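PDB 2VQG: PorB, which probably forms, as a small alpha-helical protein, an anion-selective porin channel in the corynebacterial cell envelope. Local coordinates for residues A[23-28]-A[79-84]. Numbering follows the deposited sequence.
Sequences GILEGG and QTCGLV. With ZN (zinc ion), chain J.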
# COMPACT_ATOMS: atom_id res chain seq x y z
N GLY A 23 -1.00 -12.98 3.41
CA GLY A 23 -2.10 -13.37 2.52
C GLY A 23 -3.37 -12.54 2.75
O GLY A 23 -4.14 -12.29 1.81
N ILE A 24 -3.64 -12.18 4.00
CA ILE A 24 -4.75 -11.25 4.29
C ILE A 24 -4.46 -9.88 3.65
O ILE A 24 -5.33 -9.25 3.04
CB ILE A 24 -4.95 -11.11 5.83
CG1 ILE A 24 -5.44 -12.45 6.39
CG2 ILE A 24 -5.92 -9.90 6.16
CD1 ILE A 24 -5.47 -12.50 7.94
N LEU A 25 -3.23 -9.40 3.82
CA LEU A 25 -2.82 -8.15 3.21
C LEU A 25 -3.00 -8.22 1.68
O LEU A 25 -3.56 -7.30 1.07
CB LEU A 25 -1.35 -7.84 3.55
CG LEU A 25 -0.74 -6.61 2.86
CD1 LEU A 25 -1.48 -5.35 3.29
CD2 LEU A 25 0.75 -6.49 3.19
N GLU A 26 -2.56 -9.34 1.09
CA GLU A 26 -2.61 -9.45 -0.39
C GLU A 26 -4.07 -9.49 -0.88
O GLU A 26 -4.42 -8.76 -1.83
CB GLU A 26 -1.86 -10.68 -0.87
CG GLU A 26 -1.96 -10.82 -2.40
CD GLU A 26 -1.08 -11.88 -2.99
OE1 GLU A 26 -0.57 -12.79 -2.29
OE2 GLU A 26 -0.93 -11.82 -4.22
N GLY A 27 -4.91 -10.32 -0.25
CA GLY A 27 -6.35 -10.37 -0.58
C GLY A 27 -6.99 -8.99 -0.44
O GLY A 27 -7.70 -8.50 -1.34
N GLY A 28 -6.70 -8.33 0.68
CA GLY A 28 -7.32 -7.02 0.93
C GLY A 28 -6.91 -5.96 -0.10
O GLY A 28 -7.75 -5.18 -0.54
N GLN A 79 5.79 -5.09 0.12
CA GLN A 79 7.07 -5.55 -0.44
C GLN A 79 7.71 -6.58 0.47
O GLN A 79 8.21 -7.62 0.01
CB GLN A 79 8.01 -4.38 -0.70
CG GLN A 79 9.29 -4.82 -1.41
CD GLN A 79 10.28 -3.69 -1.57
OE1 GLN A 79 9.89 -2.53 -1.77
NE2 GLN A 79 11.58 -4.01 -1.50
N THR A 80 7.68 -6.31 1.78
CA THR A 80 8.21 -7.24 2.77
C THR A 80 7.50 -8.59 2.66
O THR A 80 8.14 -9.65 2.76
CB THR A 80 8.10 -6.66 4.20
OG1 THR A 80 8.81 -5.41 4.24
CG2 THR A 80 8.76 -7.60 5.21
N CYS A 81 6.20 -8.53 2.39
CA CYS A 81 5.36 -9.72 2.20
C CYS A 81 5.56 -10.40 0.84
O CYS A 81 4.87 -11.39 0.54
CB CYS A 81 3.86 -9.37 2.39
SG CYS A 81 3.33 -9.32 4.09
N GLY A 82 6.46 -9.85 0.02
CA GLY A 82 6.80 -10.36 -1.32
C GLY A 82 5.75 -10.12 -2.39
O GLY A 82 5.71 -10.84 -3.39
N LEU A 83 4.91 -9.09 -2.19
CA LEU A 83 3.77 -8.81 -3.06
C LEU A 83 4.08 -7.85 -4.22
O LEU A 83 3.35 -7.82 -5.21
CB LEU A 83 2.60 -8.27 -2.21
CG LEU A 83 2.21 -9.10 -0.99
CD1 LEU A 83 1.00 -8.50 -0.24
CD2 LEU A 83 1.93 -10.58 -1.39
N VAL A 84 5.14 -7.06 -4.08
CA VAL A 84 5.56 -6.10 -5.09
C VAL A 84 7.09 -6.10 -5.19
O VAL A 84 7.77 -6.54 -4.26
CB VAL A 84 5.04 -4.65 -4.80
CG1 VAL A 84 3.51 -4.59 -4.87
CG2 VAL A 84 5.54 -4.13 -3.47
ZN ZN J . -0.15 -13.20 -5.31
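L83, C81, L25 and E26 make a small, mainly apolar side-chain contact, with a zinc-binding carboxylate at its edge, at the surface of this all-helical fold, where one face of helix 19-31 meets the turn that ends helix 61-80. The backbones stay apart, the CA atoms of E26 and L83 being 6.9 Å from each other, and side chains bridge the distance. L83 enters with its two methyls divided. CD1 lies 3.7 Å from E26 CB and also meets L25, while CD2 lies alongside the E26 chain from CB outward, closest at the carboxylate, 3.5 Å from E26 OE1. L25 swings its CG away from the backbone N (chi1 174°), which carries CD2 across to sit 4.0 Å from L83 CD1 and 3.9 Å from C81 SG. That sulfur is disulfide-bonded to C22, so a covalent link to helix 19-31 runs beside the packed methyls. G82, with phi at 73°, closes a Schellman motif in which its N donates to Q79 O (2.8 Å); this reversal brings L83 round to the other helix. E26 is extended from CB outward (chi2 171°), carrying its carboxylate past the leucine to a zinc ion, which OE2 binds at 1.9 Å; two further ligand atoms come from outside the two segments. The bound zinc would be expected to favour the ionised carboxylate, so E26 combines an aliphatic stem packed on L83 with a metal-bound end.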